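Local coordinates for protein type II restriction enzyme AgeI (Thalassobius gelatinovorus, PDB 5DWA) that recognises the double-stranded DNA sequence 5'-ACCGGT-3' and cuts it after the first A, leaving fragments with 5'-phosphate ends, at residues 22-27 with 56-61; 112-117 with 157-162; 245-250 with 255-260; 166-169 with 173-176. All blocks are in the same frame, centred on the assembly; numbering follows the deposited sequence.

Contact 1. Residues 22-27 with 56-61; sequences EEQYQQ and EVCPDA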
loop_
_atom_site.group_PDB
_atom_site.type_symbol
_atom_site.label_atom_id
_atom_site.label_comp_id
_atom_site.label_asym_id
_atom_site.label_seq_id
_atom_site.Cartn_x
_atom_site.Cartn_y
_atom_site.Cartn_z
ATOM N N GLU A 22 22.478 -27.403 1.718
ATOM C CA GLU A 22 22.046 -27.505 3.107
ATOM C C GLU A 22 23.043 -26.819 4.034
ATOM O O GLU A 22 22.657 -26.149 4.989
ATOM C CB GLU A 22 21.872 -28.972 3.516
ATOM C CG GLU A 22 20.630 -29.645 2.952
ATOM C CD GLU A 22 19.383 -29.359 3.774
ATOM O OE1 GLU A 22 19.476 -28.602 4.763
ATOM O OE2 GLU A 22 18.309 -29.900 3.437
ATOM N N GLU A 23 24.330 -26.969 3.740
ATOM C CA GLU A 23 25.373 -26.412 4.594
ATOM C C GLU A 23 25.438 -24.889 4.494
ATOM O O GLU A 23 25.649 -24.210 5.498
ATOM C CB GLU A 23 26.733 -27.022 4.244
ATOM C CG GLU A 23 26.722 -28.539 4.099
ATOM C CD GLU A 23 26.644 -28.985 2.653
ATOM O OE1 GLU A 23 27.683 -28.945 1.964
ATOM O OE2 GLU A 23 25.542 -29.370 2.207
ATOM N N GLN A 24 25.261 -24.363 3.286
ATOM C CA GLN A 24 25.231 -22.916 3.091
ATOM C C GLN A 24 24.014 -22.312 3.780
ATOM O O GLN A 24 24.103 -21.256 4.406
ATOM C CB GLN A 24 25.220 -22.573 1.605
ATOM C CG GLN A 24 26.563 -22.764 0.920
ATOM C CD GLN A 24 26.456 -22.723 -0.593
ATOM O OE1 GLN A 24 25.418 -23.054 -1.167
ATOM N NE2 GLN A 24 27.537 -22.317 -1.249
ATOM N N TYR A 25 22.881 -22.998 3.662
ATOM C CA TYR A 25 21.653 -22.577 4.331
ATOM C C TYR A 25 21.872 -22.490 5.842
ATOM O O TYR A 25 21.503 -21.500 6.477
ATOM C CB TYR A 25 20.495 -23.535 4.002
ATOM C CG TYR A 25 19.168 -23.107 4.593
ATOM C CD1 TYR A 25 18.241 -22.401 3.840
ATOM C CD2 TYR A 25 18.852 -23.390 5.916
ATOM C CE1 TYR A 25 17.032 -22.007 4.386
ATOM C CE2 TYR A 25 17.651 -22.992 6.469
ATOM C CZ TYR A 25 16.746 -22.299 5.703
ATOM O OH TYR A 25 15.544 -21.911 6.258
ATOM N N GLN A 26 22.480 -23.519 6.424
ATOM C CA GLN A 26 22.742 -23.498 7.863
ATOM C C GLN A 26 23.676 -22.359 8.259
ATOM O O GLN A 26 23.510 -21.759 9.315
ATOM C CB GLN A 26 23.324 -24.840 8.327
ATOM C CG GLN A 26 23.318 -25.014 9.842
ATOM C CD GLN A 26 21.910 -25.062 10.413
ATOM O OE1 GLN A 26 21.099 -25.894 10.016
ATOM N NE2 GLN A 26 21.614 -24.164 11.345
ATOM N N GLN A 27 24.658 -22.064 7.410
ATOM C CA GLN A 27 25.576 -20.954 7.666
ATOM C C GLN A 27 24.809 -19.640 7.727
ATOM O O GLN A 27 25.023 -18.819 8.619
ATOM C CB GLN A 27 26.656 -20.867 6.586
ATOM C CG GLN A 27 27.661 -22.003 6.577
ATOM C CD GLN A 27 28.599 -21.922 5.389
ATOM O OE1 GLN A 27 28.788 -22.897 4.663
ATOM N NE2 GLN A 27 29.189 -20.751 5.181
ATOM N N GLU A 56 26.765 -13.311 -0.366
ATOM C CA GLU A 56 28.185 -13.593 -0.491
ATOM C C GLU A 56 28.458 -15.076 -0.230
ATOM O O GLU A 56 29.330 -15.666 -0.863
ATOM C CB GLU A 56 28.987 -12.690 0.444
ATOM C CG GLU A 56 29.038 -11.245 -0.068
ATOM C CD GLU A 56 29.738 -10.289 0.874
ATOM O OE1 GLU A 56 30.246 -10.741 1.920
ATOM O OE2 GLU A 56 29.782 -9.081 0.563
ATOM N N VAL A 57 27.686 -15.691 0.664
ATOM C CA VAL A 57 27.783 -17.135 0.892
ATOM C C VAL A 57 27.283 -17.907 -0.323
ATOM O O VAL A 57 27.843 -18.937 -0.699
ATOM C CB VAL A 57 26.972 -17.577 2.134
ATOM C CG1 VAL A 57 26.911 -19.105 2.240
ATOM C CG2 VAL A 57 27.560 -16.975 3.386
ATOM N N CYS A 58 26.219 -17.398 -0.937
ATOM C CA CYS A 58 25.600 -18.049 -2.083
ATOM C C CYS A 58 25.516 -17.107 -3.275
ATOM O O CYS A 58 24.430 -16.645 -3.641
ATOM C CB CYS A 58 24.206 -18.557 -1.717
ATOM S SG CYS A 58 24.222 -19.761 -0.364
ATOM N N PRO A 59 26.662 -16.828 -3.905
ATOM C CA PRO A 59 26.692 -15.823 -4.974
ATOM C C PRO A 59 25.972 -16.240 -6.256
ATOM O O PRO A 59 25.655 -15.372 -7.072
ATOM C CB PRO A 59 28.188 -15.637 -5.232
ATOM C CG PRO A 59 28.816 -16.921 -4.792
ATOM C CD PRO A 59 27.989 -17.423 -3.652
ATOM N N ASP A 60 25.718 -17.532 -6.438
ATOM C CA ASP A 60 25.045 -17.994 -7.646
ATOM C C ASP A 60 23.554 -18.194 -7.427
ATOM O O ASP A 60 22.811 -18.486 -8.366
ATOM C CB ASP A 60 25.680 -19.291 -8.145
ATOM C CG ASP A 60 27.105 -19.092 -8.609
ATOM O OD1 ASP A 60 27.426 -17.981 -9.082
ATOM O OD2 ASP A 60 27.906 -20.044 -8.500
ATOM N N ALA A 61 23.118 -18.034 -6.183
ATOM C CA ALA A 61 21.714 -18.193 -5.856
ATOM C C ALA A 61 20.950 -16.963 -6.314
ATOM O O ALA A 61 21.537 -15.891 -6.491
ATOM C CB ALA A 61 21.530 -18.418 -4.369
#
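Gln-24, near the start of helix 22-36, packs on Val-57 and Cys-58, where helix 43-57 gives way to a type I beta turn from Cys-58 to Ala-61. This is helix-to-helix-end packing among the N-terminal helices of the nuclease, after the hairpin of strands 2-8 and 11-16. The loose side is at Gln-27, an exposed residue one turn on. It only skirts Val-57, and its placement is doubtful. The tight side is the inner one. The Gln-24 and Val-57 side chains run past each other in opposite directions, with CG1 of Val-57 3.9 Å from CG of Gln-24. Beyond CG the Gln-24 chain is extended (chi2 167°), which carries its amide along Cys-58. OE1 of that amide takes a hydrogen bond from the backbone N of Ser-21. On the same helix, Tyr-25 faces the other way and packs on Val-70 and Ile-74 of helix 63-78. The CB of Gln-24 rests 3.6 Å from the SG of buried Cys-58.

Contact 2. Residues 112-117 with 157-162; sequences GIRLTA and EGFGVV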
loop_
_atom_site.group_PDB
_atom_site.type_symbol
_atom_site.label_atom_id
_atom_site.label_comp_id
_atom_site.label_asym_id
_atom_site.label_seq_id
_atom_site.Cartn_x
_atom_site.Cartn_y
_atom_site.Cartn_z
ATOM N N GLY A 112 33.655 8.393 -6.695
ATOM C CA GLY A 112 33.120 9.568 -6.029
ATOM C C GLY A 112 31.605 9.597 -5.905
ATOM O O GLY A 112 31.003 10.663 -5.756
ATOM N N ILE A 113 30.987 8.424 -5.959
ATOM C CA ILE A 113 29.537 8.313 -5.868
ATOM C C ILE A 113 29.175 7.684 -4.534
ATOM O O ILE A 113 29.875 6.792 -4.050
ATOM C CB ILE A 113 28.966 7.494 -7.040
ATOM C CG1 ILE A 113 29.319 8.162 -8.367
ATOM C CG2 ILE A 113 27.443 7.333 -6.926
ATOM C CD1 ILE A 113 29.236 7.229 -9.552
ATOM N N ARG A 114 28.089 8.160 -3.930
ATOM C CA ARG A 114 27.700 7.718 -2.603
ATOM C C ARG A 114 26.194 7.640 -2.448
ATOM O O ARG A 114 25.481 8.558 -2.850
ATOM C CB ARG A 114 28.281 8.655 -1.540
ATOM C CG ARG A 114 28.029 8.193 -0.105
ATOM C CD ARG A 114 28.621 9.177 0.899
ATOM N NE ARG A 114 27.984 10.487 0.828
ATOM C CZ ARG A 114 28.484 11.587 1.383
ATOM N NH1 ARG A 114 29.629 11.529 2.051
ATOM N NH2 ARG A 114 27.836 12.741 1.280
ATOM N N LEU A 115 25.730 6.530 -1.880
ATOM C CA LEU A 115 24.329 6.335 -1.531
ATOM C C LEU A 115 24.083 6.592 -0.047
ATOM O O LEU A 115 24.907 6.255 0.799
ATOM C CB LEU A 115 23.898 4.904 -1.864
ATOM C CG LEU A 115 24.164 4.386 -3.280
ATOM C CD1 LEU A 115 23.651 2.966 -3.415
ATOM C CD2 LEU A 115 23.540 5.282 -4.353
ATOM N N THR A 116 22.914 7.132 0.266
ATOM C CA THR A 116 22.516 7.361 1.641
ATOM C C THR A 116 21.033 7.035 1.808
ATOM O O THR A 116 20.192 7.623 1.126
ATOM C CB THR A 116 22.762 8.815 2.063
ATOM O OG1 THR A 116 24.141 9.151 1.855
ATOM C CG2 THR A 116 22.406 9.008 3.529
ATOM N N ALA A 117 20.712 6.098 2.695
ATOM C CA ALA A 117 19.307 5.759 2.969
ATOM C C ALA A 117 18.641 6.913 3.704
ATOM O O ALA A 117 19.209 7.466 4.650
ATOM C CB ALA A 117 19.203 4.469 3.776
ATOM N N GLU A 157 31.661 17.975 2.334
ATOM C CA GLU A 157 32.709 17.197 1.677
ATOM C C GLU A 157 32.668 17.318 0.154
ATOM O O GLU A 157 33.466 16.691 -0.542
ATOM C CB GLU A 157 32.602 15.721 2.057
ATOM C CG GLU A 157 32.262 15.454 3.508
ATOM C CD GLU A 157 31.397 14.215 3.664
ATOM O OE1 GLU A 157 31.948 13.130 3.959
ATOM O OE2 GLU A 157 30.164 14.327 3.477
ATOM N N GLY A 158 31.730 18.104 -0.364
ATOM C CA GLY A 158 31.637 18.319 -1.797
ATOM C C GLY A 158 30.679 17.384 -2.528
ATOM O O GLY A 158 30.622 17.391 -3.753
ATOM N N PHE A 159 29.936 16.577 -1.777
ATOM C CA PHE A 159 28.976 15.660 -2.393
ATOM C C PHE A 159 27.658 16.379 -2.680
ATOM O O PHE A 159 26.983 16.818 -1.754
ATOM C CB PHE A 159 28.722 14.450 -1.499
ATOM C CG PHE A 159 29.859 13.474 -1.456
ATOM C CD1 PHE A 159 29.876 12.374 -2.296
ATOM C CD2 PHE A 159 30.911 13.652 -0.569
ATOM C CE1 PHE A 159 30.914 11.467 -2.256
ATOM C CE2 PHE A 159 31.957 12.746 -0.523
ATOM C CZ PHE A 159 31.955 11.648 -1.370
ATOM N N GLY A 160 27.300 16.479 -3.958
ATOM C CA GLY A 160 26.037 17.077 -4.362
ATOM C C GLY A 160 25.057 16.008 -4.818
ATOM O O GLY A 160 25.468 14.965 -5.323
ATOM N N VAL A 161 23.767 16.279 -4.653
ATOM C CA VAL A 161 22.734 15.301 -4.997
ATOM C C VAL A 161 22.510 15.219 -6.504
ATOM O O VAL A 161 22.397 16.244 -7.184
ATOM C CB VAL A 161 21.391 15.624 -4.321
ATOM C CG1 VAL A 161 20.429 14.443 -4.469
ATOM C CG2 VAL A 161 21.598 15.943 -2.864
ATOM N N VAL A 162 22.432 13.996 -7.024
ATOM C CA VAL A 162 22.263 13.786 -8.455
ATOM C C VAL A 162 21.034 12.937 -8.769
ATOM O O VAL A 162 20.666 12.773 -9.933
ATOM C CB VAL A 162 23.493 13.102 -9.074
ATOM C CG1 VAL A 162 24.707 14.024 -9.032
ATOM C CG2 VAL A 162 23.789 11.799 -8.346
#
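Arg-114 sends CG anti to its own nitrogen (chi1 -175°), then bends at chi3 (64°), and this lays its guanidinium over Phe-159. Phe-159 keeps CG on the side of its nitrogen and turns one ring face to the arginine. The two flat groups stack with their planes 21° apart. CZ of Arg-114 stands 3.8 Å from the centroid of the Phe-159 ring, which makes a cation-pi contact over the face. The overlap is offset: NH2 of Arg-114 reaches back to CB of Phe-159 at 3.4 Å. At the guanidinium edge, NH1 of Arg-114 donates to OE2 of Glu-157 at 3.2 Å, part of a salt bridge. The carboxylate oxygen lies near the guanidinium plane, but the donor meets it from above the carboxylate plane. A second bond, from NH1 of Arg-114 to OE1 of Glu-157, is weak at 3.4 Å. CE1 of Phe-159 also comes within 3.6 Å of O of Gly-112, the C-prime residue of the Schellman motif that ends helix 84-109. Strands 113-117 and 159-168 are not direct neighbours in the central sheet; strand 143-148 runs between them, so the side chains reach across it. NH2 of Arg-114 also forms salt bridges with Asp-155 and Glu-146. Three acidic groups and an aromatic face thus surround one arginine, which would probably keep it charged and fix the guanidinium in rotation.

Contact 3. Residues 245-250 with 255-260; sequences SPSNAT and RHIYVS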
loop_
_atom_site.group_PDB
_atom_site.type_symbol
_atom_site.label_atom_id
_atom_site.label_comp_id
_atom_site.label_asym_id
_atom_site.label_seq_id
_atom_site.Cartn_x
_atom_site.Cartn_y
_atom_site.Cartn_z
ATOM N N SER A 245 12.597 -10.889 -16.457
ATOM C CA SER A 245 13.012 -10.774 -17.847
ATOM C C SER A 245 13.545 -9.375 -18.104
ATOM O O SER A 245 12.855 -8.393 -17.845
ATOM C CB SER A 245 11.856 -11.080 -18.796
ATOM O OG SER A 245 11.437 -12.425 -18.653
ATOM N N PRO A 246 14.780 -9.283 -18.609
ATOM C CA PRO A 246 15.316 -7.963 -18.947
ATOM C C PRO A 246 14.602 -7.362 -20.145
ATOM O O PRO A 246 13.944 -8.066 -20.912
ATOM C CB PRO A 246 16.785 -8.248 -19.269
ATOM C CG PRO A 246 16.821 -9.693 -19.637
ATOM C CD PRO A 246 15.778 -10.349 -18.790
ATOM N N SER A 247 14.726 -6.051 -20.287
ATOM C CA SER A 247 14.204 -5.364 -21.453
ATOM C C SER A 247 14.914 -5.829 -22.717
ATOM O O SER A 247 16.080 -6.219 -22.671
ATOM C CB SER A 247 14.370 -3.854 -21.290
ATOM O OG SER A 247 13.560 -3.367 -20.239
ATOM N N ASN A 248 14.208 -5.779 -23.844
ATOM C CA ASN A 248 14.853 -5.930 -25.142
ATOM C C ASN A 248 15.814 -4.765 -25.381
ATOM O O ASN A 248 15.862 -3.818 -24.591
ATOM C CB ASN A 248 13.811 -6.004 -26.261
ATOM C CG ASN A 248 12.942 -7.243 -26.168
ATOM O OD1 ASN A 248 13.389 -8.298 -25.723
ATOM N ND2 ASN A 248 11.690 -7.118 -26.591
ATOM N N ALA A 249 16.567 -4.825 -26.477
ATOM C CA ALA A 249 17.567 -3.804 -26.778
ATOM C C ALA A 249 16.947 -2.412 -26.893
ATOM O O ALA A 249 17.573 -1.411 -26.547
ATOM C CB ALA A 249 18.310 -4.156 -28.056
ATOM N N THR A 250 15.714 -2.354 -27.383
ATOM C CA THR A 250 15.004 -1.090 -27.481
ATOM C C THR A 250 13.652 -1.174 -26.788
ATOM O O THR A 250 12.979 -2.205 -26.826
ATOM C CB THR A 250 14.784 -0.664 -28.949
ATOM O OG1 THR A 250 13.830 -1.540 -29.564
ATOM C CG2 THR A 250 16.094 -0.706 -29.727
ATOM N N ARG A 255 13.714 3.524 -21.705
ATOM C CA ARG A 255 14.076 3.128 -20.347
ATOM C C ARG A 255 14.073 1.614 -20.243
ATOM O O ARG A 255 13.224 0.950 -20.837
ATOM C CB ARG A 255 13.105 3.731 -19.334
ATOM C CG ARG A 255 12.913 5.236 -19.484
ATOM C CD ARG A 255 14.221 5.978 -19.294
ATOM N NE ARG A 255 14.026 7.424 -19.379
ATOM C CZ ARG A 255 14.981 8.324 -19.169
ATOM N NH1 ARG A 255 16.209 7.935 -18.860
ATOM N NH2 ARG A 255 14.704 9.617 -19.269
ATOM N N HIS A 256 14.999 1.072 -19.458
ATOM C CA HIS A 256 15.216 -0.366 -19.451
ATOM C C HIS A 256 15.120 -1.006 -18.076
ATOM O O HIS A 256 15.354 -0.359 -17.059
ATOM C CB HIS A 256 16.582 -0.677 -20.053
ATOM C CG HIS A 256 16.662 -0.409 -21.522
ATOM N ND1 HIS A 256 16.686 0.865 -22.047
ATOM C CD2 HIS A 256 16.717 -1.255 -22.577
ATOM C CE1 HIS A 256 16.755 0.792 -23.365
ATOM N NE2 HIS A 256 16.777 -0.483 -23.712
ATOM N N ILE A 257 14.745 -2.282 -18.078
ATOM C CA ILE A 257 14.859 -3.156 -16.917
ATOM C C ILE A 257 16.128 -3.994 -17.067
ATOM O O ILE A 257 16.304 -4.696 -18.074
ATOM C CB ILE A 257 13.631 -4.077 -16.777
ATOM C CG1 ILE A 257 12.382 -3.266 -16.433
ATOM C CG2 ILE A 257 13.868 -5.140 -15.712
ATOM C CD1 ILE A 257 11.082 -3.958 -16.802
ATOM N N TYR A 258 17.014 -3.888 -16.078
ATOM C CA TYR A 258 18.248 -4.671 -16.006
ATOM C C TYR A 258 18.145 -5.705 -14.890
ATOM O O TYR A 258 17.457 -5.487 -13.898
ATOM C CB TYR A 258 19.462 -3.765 -15.772
ATOM C CG TYR A 258 19.648 -2.721 -16.848
ATOM C CD1 TYR A 258 20.250 -3.045 -18.060
ATOM C CD2 TYR A 258 19.209 -1.416 -16.661
ATOM C CE1 TYR A 258 20.414 -2.094 -19.054
ATOM C CE2 TYR A 258 19.367 -0.464 -17.646
ATOM C CZ TYR A 258 19.969 -0.807 -18.840
ATOM O OH TYR A 258 20.126 0.150 -19.819
ATOM N N VAL A 259 18.836 -6.825 -15.060
ATOM C CA VAL A 259 18.721 -7.943 -14.129
ATOM C C VAL A 259 20.108 -8.450 -13.762
ATOM O O VAL A 259 20.944 -8.669 -14.640
ATOM C CB VAL A 259 17.890 -9.105 -14.732
ATOM C CG1 VAL A 259 17.747 -10.248 -13.735
ATOM C CG2 VAL A 259 16.515 -8.619 -15.172
ATOM N N SER A 260 20.361 -8.650 -12.471
ATOM C CA SER A 260 21.664 -9.153 -12.043
ATOM C C SER A 260 21.604 -9.834 -10.695
ATOM O O SER A 260 20.599 -9.749 -9.989
ATOM C CB SER A 260 22.694 -8.020 -11.982
ATOM O OG SER A 260 22.536 -7.232 -10.813
HETATM O O HOH W 1 18.196 -4.691 -20.646
#
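The backbone at Ser-247 runs roughly antiparallel to strand 257-259, the two end-to-end directions lying 148° apart, and N of Ser-247 donates to O of Ile-257 at 3.0 Å. The return bond goes to a side chain. With OG beside its own nitrogen (chi1 -66°), Ser-247 accepts from N of Ile-257 at 2.7 Å, nearly straight at 173°. The Ser-247 hydroxyl is also bonded to Glu-229 of helix 223-230. Farther along, NE2 of His-256 donates to O of Ala-249 at 3.1 Å. The oxygen sits at the imidazole edge, but the donor stands well above the carbonyl plane. At the other end, CG2 of Val-259 packs against Pro-246, 4.1 Å from its CD. A water bonds to O of Ile-257 and weakly to O of Ser-247. The loop thus lies along an outermost strand of the central sheet. The bond to NE2 implies a proton on that nitrogen of His-256.

Contact 4. Residues 166-169 with 173-176; sequences HAKV and ERVS. With nucleotides of chain C; nucleotides of chain D.
Lys-168 and Val-175 cross at about a right angle, with CD of Lys-168 3.9 Å from CB of Val-175. The lysine chain bends at chi3 (79°) and chi4 (69°), which curls CE over the peptide between Arg-174 and Val-175. NZ of Lys-168 ends 3.6 Å from O of Arg-174, and its salt bridge is with Asp-178. Arg-174 leaves the same turn toward the DNA. Its CD lies 3.2 Å from C5 of the cytosine DC6 of chain C, and one guanidinium face looks onto C2' of that sugar. NH1 of Arg-174 comes 3.2 Å from OP2 of DC6. NH2 bonds to a guanine N7 and to Ser-170, so the arginine meets a base edge while its NH1 lies beside the phosphate. Glu-173 turns to the other strand, packing on the sugar of DG3 of chain D; its OE2 forms a salt bridge with Lys-224 and its OE1 bonds to Tyr-227. Lys-168 ends a central strand of this PD-(D/E)XK nuclease, consistent with the motif lysine. Strand 159-168 runs between strands 143-148 and 191-196. Ala-167 and Val-169 pack on helix 84-109, while His-166 packs on helix 178-187, and Val-175 touches Leu-194 of strand 191-196.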
loop_
_atom_site.group_PDB
_atom_site.type_symbol
_atom_site.label_atom_id
_atom_site.label_comp_id
_atom_site.label_asym_id
_atom_site.label_seq_id
_atom_site.Cartn_x
_atom_site.Cartn_y
_atom_site.Cartn_z
ATOM N N HIS A 166 14.228 4.498 -5.763
ATOM C CA HIS A 166 13.000 3.936 -5.242
ATOM C C HIS A 166 13.271 2.470 -5.016
ATOM O O HIS A 166 13.409 1.716 -5.981
ATOM C CB HIS A 166 11.874 4.157 -6.242
ATOM C CG HIS A 166 11.748 5.585 -6.644
ATOM N ND1 HIS A 166 10.901 6.461 -6.002
ATOM C CD2 HIS A 166 12.410 6.313 -7.578
ATOM C CE1 HIS A 166 11.031 7.662 -6.537
ATOM N NE2 HIS A 166 11.950 7.602 -7.486
ATOM N N ALA A 167 13.397 2.083 -3.749
ATOM C CA ALA A 167 13.800 0.732 -3.387
ATOM C C ALA A 167 12.571 -0.039 -2.950
ATOM O O ALA A 167 11.848 0.401 -2.059
ATOM C CB ALA A 167 14.841 0.757 -2.276
ATOM N N LYS A 168 12.303 -1.157 -3.610
ATOM C CA LYS A 168 11.131 -1.952 -3.267
ATOM C C LYS A 168 11.494 -3.415 -3.292
ATOM O O LYS A 168 11.994 -3.910 -4.295
ATOM C CB LYS A 168 9.968 -1.711 -4.240
ATOM C CG LYS A 168 9.737 -0.263 -4.618
ATOM C CD LYS A 168 8.362 -0.072 -5.212
ATOM C CE LYS A 168 7.294 -0.010 -4.128
ATOM N NZ LYS A 168 7.397 1.237 -3.314
ATOM N N VAL A 169 11.245 -4.112 -2.198
ATOM C CA VAL A 169 11.394 -5.560 -2.223
ATOM C C VAL A 169 10.447 -6.160 -3.260
ATOM O O VAL A 169 10.843 -6.998 -4.069
ATOM C CB VAL A 169 11.111 -6.175 -0.858
ATOM C CG1 VAL A 169 10.946 -7.701 -0.972
ATOM C CG2 VAL A 169 12.211 -5.799 0.129
ATOM N N GLU A 173 1.094 -3.145 -6.516
ATOM C CA GLU A 173 0.750 -1.874 -7.153
ATOM C C GLU A 173 1.343 -0.728 -6.356
ATOM O O GLU A 173 1.098 0.445 -6.640
ATOM C CB GLU A 173 -0.763 -1.703 -7.291
ATOM C CG GLU A 173 -1.374 -2.510 -8.428
ATOM C CD GLU A 173 -0.749 -2.213 -9.781
ATOM O OE1 GLU A 173 -0.262 -1.081 -10.010
ATOM O OE2 GLU A 173 -0.739 -3.129 -10.624
ATOM N N ARG A 174 2.141 -1.082 -5.360
ATOM C CA ARG A 174 2.769 -0.086 -4.511
ATOM C C ARG A 174 3.827 0.711 -5.269
ATOM O O ARG A 174 4.157 1.827 -4.883
ATOM C CB ARG A 174 3.368 -0.763 -3.282
ATOM C CG ARG A 174 2.316 -1.122 -2.250
ATOM C CD ARG A 174 2.902 -1.905 -1.101
ATOM N NE ARG A 174 3.124 -3.300 -1.454
ATOM C CZ ARG A 174 4.284 -3.807 -1.851
ATOM N NH1 ARG A 174 5.374 -3.043 -1.908
ATOM N NH2 ARG A 174 4.365 -5.092 -2.169
ATOM N N VAL A 175 4.324 0.168 -6.374
ATOM C CA VAL A 175 5.307 0.893 -7.162
ATOM C C VAL A 175 4.653 2.129 -7.801
ATOM O O VAL A 175 5.332 3.104 -8.132
ATOM C CB VAL A 175 5.963 -0.024 -8.227
ATOM C CG1 VAL A 175 4.934 -0.499 -9.245
ATOM C CG2 VAL A 175 7.122 0.700 -8.924
ATOM N N SER A 176 3.331 2.094 -7.959
ATOM C CA SER A 176 2.608 3.256 -8.462
ATOM C C SER A 176 2.755 4.453 -7.520
ATOM O O SER A 176 2.673 5.603 -7.959
ATOM C CB SER A 176 1.130 2.920 -8.672
ATOM O OG SER A 176 0.986 1.821 -9.551
ATOM P P DC C 6 8.056 -2.046 0.968
ATOM O OP1 DC C 6 9.348 -2.411 0.410
ATOM O OP2 DC C 6 7.055 -1.271 0.215
ATOM O "O5'" DC C 6 7.364 -3.413 1.414
ATOM C "C5'" DC C 6 8.045 -4.277 2.274
ATOM C "C4'" DC C 6 7.131 -5.412 2.663
ATOM O "O4'" DC C 6 5.944 -4.891 3.296
ATOM C "C3'" DC C 6 6.657 -6.295 1.521
ATOM O "O3'" DC C 6 6.661 -7.616 1.975
ATOM C "C2'" DC C 6 5.228 -5.801 1.254
ATOM C "C1'" DC C 6 4.780 -5.361 2.640
ATOM N N1 DC C 6 3.823 -4.238 2.636
ATOM C C2 DC C 6 2.585 -4.353 3.280
ATOM O O2 DC C 6 2.263 -5.423 3.808
ATOM N N3 DC C 6 1.753 -3.283 3.283
ATOM C C4 DC C 6 2.130 -2.142 2.715
ATOM N N4 DC C 6 1.274 -1.120 2.740
ATOM C C5 DC C 6 3.396 -1.999 2.090
ATOM C C6 DC C 6 4.205 -3.054 2.078
ATOM P P DA D 4 -5.137 -2.381 -9.999
ATOM O OP1 DA D 4 -6.497 -1.943 -10.409
ATOM O OP2 DA D 4 -3.946 -1.616 -10.428
ATOM O "O5'" DA D 4 -5.099 -2.501 -8.406
ATOM C "C5'" DA D 4 -6.266 -2.888 -7.716
ATOM C "C4'" DA D 4 -5.962 -3.217 -6.274
ATOM O "O4'" DA D 4 -5.357 -4.523 -6.184
ATOM C "C3'" DA D 4 -4.994 -2.263 -5.567
ATOM O "O3'" DA D 4 -5.461 -2.048 -4.278
ATOM C "C2'" DA D 4 -3.704 -3.070 -5.513
ATOM C "C1'" DA D 4 -4.300 -4.438 -5.271
ATOM N N9 DA D 4 -3.396 -5.540 -5.491
ATOM C C8 DA D 4 -2.174 -5.511 -6.097
ATOM N N7 DA D 4 -1.585 -6.679 -6.150
ATOM C C5 DA D 4 -2.496 -7.530 -5.529
ATOM C C6 DA D 4 -2.472 -8.907 -5.245
ATOM N N6 DA D 4 -1.463 -9.713 -5.578
ATOM N N1 DA D 4 -3.540 -9.429 -4.614
ATOM C C2 DA D 4 -4.553 -8.628 -4.279
ATOM N N3 DA D 4 -4.687 -7.324 -4.489
ATOM C C4 DA D 4 -3.612 -6.836 -5.123
ATOM P P DG D 3 -0.717 -6.957 -13.305
ATOM O OP1 DG D 3 -0.525 -6.401 -14.665
ATOM O OP2 DG D 3 0.451 -7.279 -12.466
ATOM O "O5'" DG D 3 -1.681 -5.983 -12.475
ATOM C "C5'" DG D 3 -2.940 -5.632 -13.024
ATOM C "C4'" DG D 3 -4.019 -5.497 -11.956
ATOM O "O4'" DG D 3 -4.248 -6.766 -11.282
ATOM C "C3'" DG D 3 -3.753 -4.484 -10.853
ATOM O "O3'" DG D 3 -5.013 -3.900 -10.493
ATOM C "C2'" DG D 3 -3.195 -5.365 -9.728
ATOM C "C1'" DG D 3 -4.072 -6.601 -9.884
ATOM N N9 DG D 3 -3.495 -7.845 -9.372
ATOM C C8 DG D 3 -2.249 -8.357 -9.643
ATOM N N7 DG D 3 -2.034 -9.520 -9.085
ATOM C C5 DG D 3 -3.231 -9.815 -8.435
ATOM C C6 DG D 3 -3.608 -10.950 -7.670
ATOM O O6 DG D 3 -2.942 -11.951 -7.405
ATOM N N1 DG D 3 -4.903 -10.840 -7.188
ATOM C C2 DG D 3 -5.741 -9.781 -7.419
ATOM N N2 DG D 3 -6.959 -9.858 -6.868
ATOM N N3 DG D 3 -5.402 -8.712 -8.136
ATOM C C4 DG D 3 -4.143 -8.805 -8.615
#

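From the N terminus, contact 1 comes first. It closes a mostly helical span of 28 residues and joins helix 22-36 to the end of helix 43-57. Contact 2 then closes a 39-residue excursion that holds helix 123-130 and strand 143-148, and it bridges two strands of the central sheet. Strand 159-168 runs straight on from contact 2 into contact 4, which closes a short turn at the DNA; their centres are 23 Å apart. Contact 3 closes a tight loop at the far edge of the same sheet, its centre about 17 Å from that of contact 4. All four follow in series, without nesting or crossing. Contacts 2 and 3 involve the two outermost strands of the sheet.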